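Local structure of SAM-dependent methyltransferase (Streptococcus pneumoniae, 3KR9) at residues Q15-L20 / G37-A42; S86-A91 / G107-V112; I101-L106 / R127-D132; V112-L117 / V154-Q159. The protein probably transfers a methyl group from S-adenosylmethionine to N1 of adenine 22 in tRNA, using a class I Rossmann-like methyltransferase fold. All coordinates share one frame; numbering follows the deposited sequence.

Contact 1: residues Q15-L20 / G37-A42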
# COMPACT_ATOMS: atom_id res chain seq x y z
N GLN A 15 7.59 -10.85 -12.43
CA GLN A 15 8.69 -11.78 -12.63
C GLN A 15 9.76 -11.06 -13.39
O GLN A 15 9.45 -10.38 -14.36
CB GLN A 15 8.21 -13.02 -13.45
CG GLN A 15 9.35 -13.96 -13.85
CD GLN A 15 9.88 -14.72 -12.65
OE1 GLN A 15 9.11 -15.14 -11.80
NE2 GLN A 15 11.21 -14.87 -12.57
N GLY A 16 11.01 -11.19 -12.98
CA GLY A 16 12.10 -10.46 -13.65
C GLY A 16 12.28 -8.99 -13.23
O GLY A 16 13.17 -8.34 -13.71
N ALA A 17 11.44 -8.48 -12.34
CA ALA A 17 11.56 -7.04 -11.93
C ALA A 17 12.88 -6.67 -11.31
O ALA A 17 13.61 -7.49 -10.68
CB ALA A 17 10.39 -6.64 -10.94
N ILE A 18 13.23 -5.40 -11.48
CA ILE A 18 14.19 -4.77 -10.59
C ILE A 18 13.35 -3.98 -9.57
O ILE A 18 12.54 -3.14 -9.97
CB ILE A 18 15.12 -3.83 -11.35
CG1 ILE A 18 16.06 -4.64 -12.26
CG2 ILE A 18 15.92 -2.97 -10.36
CD1 ILE A 18 17.22 -3.82 -12.77
N LEU A 19 13.49 -4.28 -8.27
CA LEU A 19 12.55 -3.80 -7.24
C LEU A 19 13.14 -2.70 -6.37
O LEU A 19 14.26 -2.85 -5.87
CB LEU A 19 12.15 -4.96 -6.33
CG LEU A 19 11.24 -4.77 -5.10
CD1 LEU A 19 9.83 -4.26 -5.39
CD2 LEU A 19 11.19 -5.99 -4.07
N LEU A 20 12.38 -1.64 -6.11
CA LEU A 20 12.72 -0.76 -4.98
C LEU A 20 11.72 -1.03 -3.87
O LEU A 20 10.51 -0.90 -4.10
CB LEU A 20 12.70 0.74 -5.38
CG LEU A 20 12.65 1.72 -4.20
CD1 LEU A 20 14.04 1.64 -3.45
CD2 LEU A 20 12.36 3.19 -4.63
N GLY A 37 14.02 -16.53 -7.10
CA GLY A 37 14.28 -16.38 -8.53
C GLY A 37 13.21 -15.51 -9.14
O GLY A 37 13.02 -15.50 -10.36
N GLN A 38 12.51 -14.75 -8.30
CA GLN A 38 11.35 -13.97 -8.79
C GLN A 38 11.75 -12.61 -9.37
O GLN A 38 11.12 -12.08 -10.30
CB GLN A 38 10.25 -13.87 -7.70
CG GLN A 38 9.06 -13.04 -8.15
CD GLN A 38 7.88 -13.17 -7.24
OE1 GLN A 38 7.78 -14.14 -6.44
NE2 GLN A 38 7.00 -12.20 -7.29
N ILE A 39 12.83 -12.02 -8.88
CA ILE A 39 13.24 -10.71 -9.43
C ILE A 39 14.72 -10.80 -9.71
O ILE A 39 15.35 -11.70 -9.21
CB ILE A 39 12.88 -9.61 -8.45
CG1 ILE A 39 13.87 -9.60 -7.24
CG2 ILE A 39 11.39 -9.79 -8.04
CD1 ILE A 39 13.54 -8.58 -6.13
N LYS A 40 15.27 -9.90 -10.51
CA LYS A 40 16.69 -9.94 -10.82
C LYS A 40 17.55 -9.32 -9.72
O LYS A 40 18.72 -9.68 -9.52
CB LYS A 40 16.95 -9.16 -12.10
CG LYS A 40 18.41 -9.12 -12.52
CD LYS A 40 19.06 -10.51 -12.55
CE LYS A 40 20.60 -10.43 -12.62
NZ LYS A 40 21.19 -10.18 -11.24
N SER A 41 16.98 -8.34 -9.03
CA SER A 41 17.77 -7.56 -8.09
C SER A 41 16.87 -6.52 -7.46
O SER A 41 15.76 -6.30 -7.90
CB SER A 41 18.93 -6.88 -8.77
OG SER A 41 18.45 -5.97 -9.75
N ALA A 42 17.39 -5.86 -6.44
CA ALA A 42 16.57 -4.95 -5.68
C ALA A 42 17.42 -3.88 -4.99
O ALA A 42 18.66 -3.96 -4.94
CB ALA A 42 15.70 -5.71 -4.67

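Contact 2: residues S86-A91 / G107-V112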
# COMPACT_ATOMS: atom_id res chain seq x y z
N SER A 86 11.78 -1.24 -12.02
CA SER A 86 10.52 -1.42 -12.77
C SER A 86 9.33 -1.56 -11.83
O SER A 86 8.18 -1.38 -12.24
CB SER A 86 10.59 -2.66 -13.71
OG SER A 86 10.92 -3.85 -12.95
N VAL A 87 9.59 -1.89 -10.56
CA VAL A 87 8.49 -2.10 -9.56
C VAL A 87 8.92 -1.46 -8.22
O VAL A 87 10.07 -1.56 -7.86
CB VAL A 87 8.22 -3.62 -9.33
CG1 VAL A 87 7.09 -3.87 -8.31
CG2 VAL A 87 7.89 -4.33 -10.67
N ILE A 88 7.99 -0.80 -7.51
CA ILE A 88 8.24 -0.22 -6.23
C ILE A 88 7.11 -0.72 -5.32
O ILE A 88 5.95 -0.78 -5.71
CB ILE A 88 8.20 1.33 -6.30
CG1 ILE A 88 9.34 1.89 -7.18
CG2 ILE A 88 8.34 1.95 -4.91
CD1 ILE A 88 9.12 3.42 -7.49
N THR A 89 7.52 -1.21 -4.15
CA THR A 89 6.60 -1.59 -3.10
C THR A 89 6.79 -0.55 -2.00
O THR A 89 7.93 -0.17 -1.73
CB THR A 89 7.01 -3.00 -2.53
OG1 THR A 89 8.42 -3.06 -2.33
CG2 THR A 89 6.70 -4.14 -3.59
N ILE A 90 5.69 -0.14 -1.36
CA ILE A 90 5.71 0.77 -0.24
C ILE A 90 4.59 0.22 0.63
O ILE A 90 3.41 0.31 0.28
CB ILE A 90 5.38 2.29 -0.62
CG1 ILE A 90 6.19 2.75 -1.83
CG2 ILE A 90 5.65 3.19 0.63
CD1 ILE A 90 6.05 4.31 -2.23
N ALA A 91 4.96 -0.37 1.76
CA ALA A 91 4.04 -1.14 2.57
C ALA A 91 4.26 -0.75 4.04
O ALA A 91 5.37 -0.34 4.41
CB ALA A 91 4.33 -2.63 2.39
N GLY A 107 8.74 13.04 -10.05
CA GLY A 107 9.54 13.13 -11.27
C GLY A 107 10.30 11.88 -11.72
O GLY A 107 10.80 11.88 -12.83
N LYS A 108 10.39 10.83 -10.89
CA LYS A 108 11.17 9.59 -11.24
C LYS A 108 10.31 8.39 -11.57
O LYS A 108 10.81 7.32 -11.90
CB LYS A 108 12.04 9.15 -10.05
CG LYS A 108 13.04 10.20 -9.54
CD LYS A 108 13.67 9.71 -8.22
CE LYS A 108 14.70 10.65 -7.75
NZ LYS A 108 15.20 10.16 -6.49
N LEU A 109 9.03 8.56 -11.47
CA LEU A 109 8.12 7.45 -11.53
C LEU A 109 7.70 7.11 -12.97
O LEU A 109 7.16 6.03 -13.19
CB LEU A 109 6.89 7.79 -10.72
CG LEU A 109 7.08 7.94 -9.22
CD1 LEU A 109 5.71 8.26 -8.58
CD2 LEU A 109 7.69 6.65 -8.62
N ALA A 110 7.92 8.01 -13.94
CA ALA A 110 7.40 7.75 -15.30
C ALA A 110 7.90 6.39 -15.87
O ALA A 110 7.17 5.70 -16.57
CB ALA A 110 7.74 8.90 -16.25
N ASN A 111 9.14 6.00 -15.57
CA ASN A 111 9.68 4.80 -16.18
C ASN A 111 9.53 3.54 -15.27
O ASN A 111 10.10 2.47 -15.52
CB ASN A 111 11.14 5.04 -16.59
CG ASN A 111 11.56 4.20 -17.77
OD1 ASN A 111 10.74 3.71 -18.55
ND2 ASN A 111 12.87 4.01 -17.90
N VAL A 112 8.73 3.66 -14.22
CA VAL A 112 8.43 2.50 -13.35
C VAL A 112 7.16 1.89 -13.86
O VAL A 112 6.23 2.63 -14.10
CB VAL A 112 8.32 2.98 -11.86
CG1 VAL A 112 7.90 1.84 -10.93
CG2 VAL A 112 9.68 3.58 -11.41

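Contact 3: residues I101-L106 / R127-D132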
# COMPACT_ATOMS: atom_id res chain seq x y z
N ILE A 101 5.48 10.38 0.09
CA ILE A 101 6.67 9.83 -0.56
C ILE A 101 6.54 9.79 -2.10
O ILE A 101 7.50 10.03 -2.82
CB ILE A 101 6.93 8.31 -0.11
CG1 ILE A 101 7.39 8.30 1.37
CG2 ILE A 101 7.97 7.67 -1.10
CD1 ILE A 101 7.12 6.92 2.08
N LEU A 102 5.36 9.47 -2.60
CA LEU A 102 5.18 9.39 -4.07
C LEU A 102 5.31 10.82 -4.62
O LEU A 102 5.94 11.04 -5.64
CB LEU A 102 3.81 8.81 -4.41
CG LEU A 102 3.69 7.30 -4.08
CD1 LEU A 102 2.33 6.69 -4.47
CD2 LEU A 102 4.81 6.62 -4.85
N GLU A 103 4.74 11.78 -3.91
CA GLU A 103 4.70 13.17 -4.40
C GLU A 103 6.10 13.76 -4.52
O GLU A 103 6.48 14.27 -5.55
CB GLU A 103 3.86 14.05 -3.49
CG GLU A 103 4.03 15.53 -3.79
CD GLU A 103 2.93 16.07 -4.67
OE1 GLU A 103 1.76 15.94 -4.26
OE2 GLU A 103 3.24 16.66 -5.72
N GLU A 104 6.87 13.66 -3.45
CA GLU A 104 8.27 14.10 -3.47
C GLU A 104 9.18 13.46 -4.51
O GLU A 104 10.13 14.07 -4.97
CB GLU A 104 8.88 13.97 -2.07
CG GLU A 104 8.03 14.68 -1.03
CD GLU A 104 8.86 15.11 0.16
OE1 GLU A 104 9.67 14.28 0.63
OE2 GLU A 104 8.71 16.27 0.61
N GLY A 105 8.92 12.21 -4.89
CA GLY A 105 9.75 11.68 -5.96
C GLY A 105 9.01 11.53 -7.28
O GLY A 105 9.42 10.75 -8.12
N LEU A 106 7.95 12.33 -7.48
CA LEU A 106 7.02 12.16 -8.61
C LEU A 106 7.72 12.20 -9.96
O LEU A 106 7.40 11.42 -10.90
CB LEU A 106 5.85 13.17 -8.50
CG LEU A 106 4.71 13.20 -9.53
CD1 LEU A 106 3.93 11.90 -9.49
CD2 LEU A 106 3.75 14.48 -9.35
N ARG A 127 -6.20 7.13 -2.81
CA ARG A 127 -6.79 6.79 -4.14
C ARG A 127 -7.01 8.13 -4.88
O ARG A 127 -6.84 8.21 -6.08
CB ARG A 127 -8.10 5.99 -3.98
CG ARG A 127 -7.90 4.57 -3.56
CD ARG A 127 -9.26 3.76 -3.74
NE ARG A 127 -9.08 2.37 -3.32
CZ ARG A 127 -9.25 1.94 -2.07
NH1 ARG A 127 -9.72 2.77 -1.13
NH2 ARG A 127 -9.03 0.67 -1.78
N ILE A 128 -7.40 9.16 -4.12
CA ILE A 128 -7.60 10.55 -4.68
C ILE A 128 -6.27 11.07 -5.19
O ILE A 128 -6.12 11.57 -6.32
CB ILE A 128 -8.20 11.45 -3.56
CG1 ILE A 128 -9.64 11.02 -3.32
CG2 ILE A 128 -8.04 13.02 -3.87
CD1 ILE A 128 -10.17 11.42 -1.97
N TRP A 129 -5.26 10.90 -4.39
CA TRP A 129 -3.93 11.34 -4.81
C TRP A 129 -3.51 10.65 -6.10
O TRP A 129 -3.06 11.32 -7.05
CB TRP A 129 -2.89 11.07 -3.71
CG TRP A 129 -1.62 11.71 -4.09
CD1 TRP A 129 -1.24 12.99 -3.82
CD2 TRP A 129 -0.59 11.14 -4.90
NE1 TRP A 129 0.00 13.23 -4.40
CE2 TRP A 129 0.40 12.12 -5.10
CE3 TRP A 129 -0.42 9.89 -5.52
CZ2 TRP A 129 1.56 11.89 -5.84
CZ3 TRP A 129 0.72 9.66 -6.28
CH2 TRP A 129 1.73 10.65 -6.39
N LEU A 130 -3.66 9.32 -6.15
CA LEU A 130 -3.25 8.55 -7.32
C LEU A 130 -3.94 9.04 -8.57
O LEU A 130 -3.29 9.33 -9.60
CB LEU A 130 -3.56 7.04 -7.15
CG LEU A 130 -2.65 6.34 -6.14
CD1 LEU A 130 -3.30 5.06 -5.62
CD2 LEU A 130 -1.24 6.09 -6.76
N GLN A 131 -5.25 9.12 -8.46
CA GLN A 131 -6.05 9.57 -9.57
C GLN A 131 -5.60 10.95 -10.07
O GLN A 131 -5.49 11.16 -11.27
CB GLN A 131 -7.52 9.66 -9.15
CG GLN A 131 -8.30 10.60 -10.13
CD GLN A 131 -9.77 10.22 -10.19
OE1 GLN A 131 -10.15 9.15 -9.69
NE2 GLN A 131 -10.61 11.11 -10.80
N ASP A 132 -5.37 11.89 -9.13
CA ASP A 132 -4.97 13.26 -9.50
C ASP A 132 -3.55 13.35 -10.05
O ASP A 132 -3.16 14.43 -10.43
CB ASP A 132 -5.08 14.20 -8.28
CG ASP A 132 -6.48 14.32 -7.77
OD1 ASP A 132 -7.41 14.13 -8.58
OD2 ASP A 132 -6.68 14.59 -6.56

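Contact 4: residues V112-L117 / V154-Q159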
# COMPACT_ATOMS: atom_id res chain seq x y z
N VAL A 112 8.73 3.66 -14.22
CA VAL A 112 8.43 2.50 -13.35
C VAL A 112 7.16 1.89 -13.86
O VAL A 112 6.23 2.63 -14.10
CB VAL A 112 8.32 2.98 -11.86
CG1 VAL A 112 7.90 1.84 -10.93
CG2 VAL A 112 9.68 3.58 -11.41
N GLU A 113 7.09 0.55 -14.06
CA GLU A 113 5.89 -0.08 -14.62
C GLU A 113 4.78 -0.13 -13.58
O GLU A 113 3.59 0.09 -13.87
CB GLU A 113 6.17 -1.54 -15.10
CG GLU A 113 7.36 -1.69 -16.06
CD GLU A 113 7.83 -3.13 -16.21
OE1 GLU A 113 7.35 -4.04 -15.51
OE2 GLU A 113 8.74 -3.36 -17.03
N ARG A 114 5.18 -0.43 -12.35
CA ARG A 114 4.19 -0.79 -11.37
C ARG A 114 4.59 -0.37 -9.92
O ARG A 114 5.76 -0.43 -9.54
CB ARG A 114 3.96 -2.31 -11.48
CG ARG A 114 2.97 -2.84 -10.45
CD ARG A 114 2.80 -4.38 -10.66
NE ARG A 114 1.90 -4.66 -11.80
CZ ARG A 114 1.33 -5.84 -11.98
NH1 ARG A 114 1.61 -6.82 -11.14
NH2 ARG A 114 0.51 -6.06 -13.02
N LEU A 115 3.59 0.10 -9.17
CA LEU A 115 3.69 0.45 -7.79
C LEU A 115 2.77 -0.46 -7.05
O LEU A 115 1.63 -0.62 -7.46
CB LEU A 115 3.19 1.86 -7.55
CG LEU A 115 3.98 3.12 -7.88
CD1 LEU A 115 5.05 3.03 -8.95
CD2 LEU A 115 2.98 4.33 -8.05
N ILE A 116 3.25 -1.03 -5.95
CA ILE A 116 2.40 -1.84 -5.12
C ILE A 116 2.37 -1.18 -3.75
O ILE A 116 3.38 -1.07 -3.10
CB ILE A 116 2.94 -3.32 -5.03
CG1 ILE A 116 3.26 -3.86 -6.43
CG2 ILE A 116 1.99 -4.23 -4.22
CD1 ILE A 116 4.06 -5.16 -6.44
N LEU A 117 1.18 -0.80 -3.32
CA LEU A 117 1.04 0.03 -2.18
C LEU A 117 0.15 -0.61 -1.16
O LEU A 117 -0.98 -1.02 -1.46
CB LEU A 117 0.46 1.40 -2.58
CG LEU A 117 1.07 2.05 -3.83
CD1 LEU A 117 0.22 3.30 -4.25
CD2 LEU A 117 2.55 2.43 -3.64
N VAL A 154 -2.58 -1.96 -6.38
CA VAL A 154 -1.58 -2.12 -7.45
C VAL A 154 -1.88 -1.05 -8.50
O VAL A 154 -3.02 -0.87 -8.87
CB VAL A 154 -1.66 -3.50 -8.15
CG1 VAL A 154 -0.44 -3.67 -9.10
CG2 VAL A 154 -1.74 -4.70 -7.12
N VAL A 155 -0.86 -0.37 -9.00
CA VAL A 155 -1.08 0.88 -9.69
C VAL A 155 -0.13 0.91 -10.83
O VAL A 155 1.03 0.44 -10.72
CB VAL A 155 -0.74 2.09 -8.74
CG1 VAL A 155 -0.87 3.41 -9.50
CG2 VAL A 155 -1.62 2.03 -7.47
N GLU A 156 -0.61 1.43 -11.96
CA GLU A 156 0.28 1.63 -13.09
C GLU A 156 -0.11 2.98 -13.69
O GLU A 156 -1.13 3.53 -13.30
CB GLU A 156 0.12 0.47 -14.10
CG GLU A 156 0.42 -0.88 -13.40
CD GLU A 156 0.30 -2.10 -14.31
OE1 GLU A 156 -0.40 -2.03 -15.34
OE2 GLU A 156 0.92 -3.13 -14.00
N ALA A 157 0.70 3.51 -14.58
CA ALA A 157 0.47 4.84 -15.17
C ALA A 157 -0.79 4.81 -15.99
O ALA A 157 -0.97 3.87 -16.77
CB ALA A 157 1.69 5.23 -16.09
N GLY A 158 -1.65 5.82 -15.85
CA GLY A 158 -2.82 5.91 -16.75
C GLY A 158 -3.95 6.61 -16.05
O GLY A 158 -3.86 6.86 -14.87
N GLN A 159 -5.05 6.83 -16.75
CA GLN A 159 -6.13 7.60 -16.20
C GLN A 159 -7.11 6.70 -15.49
O GLN A 159 -7.36 5.59 -15.93
CB GLN A 159 -6.94 8.29 -17.32
CG GLN A 159 -6.19 9.31 -18.15
CD GLN A 159 -7.13 10.04 -19.18
OE1 GLN A 159 -7.78 9.41 -20.02
NE2 GLN A 159 -7.23 11.36 -19.05
O HOH W 1 2.92 1.40 -15.99

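Contact 1: residues Q15-L20 / G37-A42
Q15 reaches G37 because its CG stands trans to the backbone N (chi1 173°) and the chain then bends at chi2 (71°), swinging the amide back to the segment from which its CB points away. NE2 gives a hydrogen bond to the carbonyl O of G37, 2.9 Å away, the acceptor lying near the amide plane of Q15 and the N-H lying in the carbonyl plane of G37. G37 itself has positive phi and ends helix 28-35 in a Schellman motif. One residue on, G16 N donates to Q38 O at 2.8 Å. The amide end of Q38 turns elsewhere, NE2 bonding to V13 O and OE1 to R36. At the corner of the chain, K40 N donates to A17 O. Parallel pairing follows, I18 with S41 and L19 with A42, L19 N donating to S41 O at 3.1 Å: 17-22 and 39-46 are the two parallel strands of a Rossmann-like beta-alpha-beta unit, with helix 28-35 between them in the chain. L19 and A42 share a face of the sheet, where L19 CB has A42 CB at 4.0 Å; I39 CD1 comes to the same CB at 3.9 Å, and L33 of the helix packs on L19 and I39. On the face of I18 and S41, S41 OG is 3.7 Å from I18 CG1. Backbone bonds thus fix the register, while exposed Q15 adds a side-chain bond to the carbonyl at the helix end.

Contact 2: residues S86-A91 / G107-V112
I88 CD1 meets two side chains of the loop, L109 CD2 at 3.7 Å and V112 CG2 at 4.0 Å, and the isoleucine runs across each of them at about a right angle. One step back along the same side chain, I88 CG1 is 4.0 Å from V112 CG1, so both methyls of V112 lie against this isoleucine. V112 CG1, set trans to the backbone N by chi1 of 175°, also rests on the backbone of the strand, 3.5 Å from S86 O. No hydrogen bond joins the two segments; what passes between them is apolar packing, nearly all of it buried. The loop brings L109 and V112 to the same isoleucine by a type I beta turn from L109 to V112, closed by V112 N donating to L109 O at 3.0 Å. This turn belongs to the return from helix 95-104 to strand 114-119, within the beta-alpha-beta crossover that begins with strand 87-93 in the Rossmann-like sheet. I88 therefore packs against the last part of the connection, just before the chain enters the neighbouring strand. Farther out, S86 makes backbone hydrogen bonds with I18 on one hand and with E113 and R114 on the other, and its OG accepts from I18 N. K108, just before L109, sends NZ to the carbonyls of L76 and F79, while L109 packs on L76 as well.

Contact 3: residues I101-L106 / R127-D132
The W129 indole has E103 OE1 at its edge, essentially in the ring plane, whereas L102 CB and L106 CD1 approach obliquely; the ring also stacks with that of H133. At the edge, W129 NE1 donates to E103 OE1 over 3.2 Å, and the bond is almost straight, 177° at the hydrogen. The carboxylate does not lie flat with the indole: the two planes are 82° apart, and NE1 meets OE1 from well above the carboxylate plane. The bend of the glutamate chain at chi2 brings OE1 back to NE1, while E103 CB stays beside NE1 and CZ2 of W129, 4.0 Å from the nitrogen. The six-membered end of the indole pushes toward the other helix, CH2 lying 3.4 Å from L102 CB and 4.0 Å from L106 CD1. W129 extends that far because its CG is trans to the backbone N (chi1 -171°). These residues join helix 95-104, with the turn that follows it, to helix 123-132, two helices that pack side by side on one face of the Rossmann-like sheet and flank strand 114-119 in chain order. Nearer the sheet, L102 CD1 and L130 CD2 come to 4.3 Å. L102 also touches I90 of strand 87-93, and L130 reaches L153 and V155 of strand 148-157. F135, at the start of the outermost strand 135-145, packs on L106, W129 and L130.

Contact 4: residues V112-L117 / V154-Q159
R114 and E156 cross at a slant, their guanidinium and carboxylate planes 35° apart, and the arginine comes side-on so that two nitrogens hold one oxygen. NE donates to E156 OE2 at 2.9 Å on its anti side, and NH2 to the same OE2 at 3.1 Å on its syn side; OE2 lies within 1° of the guanidinium plane. The bend at chi3 (-79°) turns the otherwise extended arginine so that this edge faces the glutamate, and NH1 goes on to the carbonyl of F12. V154 CG1 sits over one face of the guanidinium, offset toward its rim and 3.7 Å from R114 NE. E156 runs beside the other strand before reaching the arginine, its CG 3.3 Å from E113 O. E113 O accepts from a water, which in turn takes a weak bond from A157 N. Next along the strands, L115 and V155 form an antiparallel hydrogen-bonded pair, L115 N to V155 O at 3.0 Å and V155 N to L115 O at 2.9 Å. On their face of the sheet L115 CB opposes V155 CB, and the L117 and V155 side chains cross at a slant, CD1 of L117 3.9 Å from CG2 of V155, with L130 of helix 123-132 packed on both. Here the parallel part of the sheet ends: strand 148-157 runs against strand 114-119, as the antiparallel seventh strand of class I methyltransferases does. With two of its nitrogens on OE2, V154 over one face and NH1 bonded to F12, the salt bridge probably limits the rotation of the guanidinium and offsets the two charges.

In the fold
From the N terminus, contact 1 closes first, joining strands 17-22 and 39-46 around helix 28-35. Contact 2 opens later, in strand 87-93, which lies beside strand 17-22 and bonds to it through I18 and L20; it closes over helix 95-104. Contact 3 starts within that loop and ends beyond it, so contacts 2 and 3 cross, with I90 packed on I101 and L102. Contact 4 begins at V112, where contact 2 ends, and crosses contact 3 in turn, L117 meeting L102 and L130, and V155 meeting L130. Together, contacts 1, 2 and 4 follow the sheet from strand 39-46 to antiparallel strand 148-157, while contact 3 joins two helices on one face.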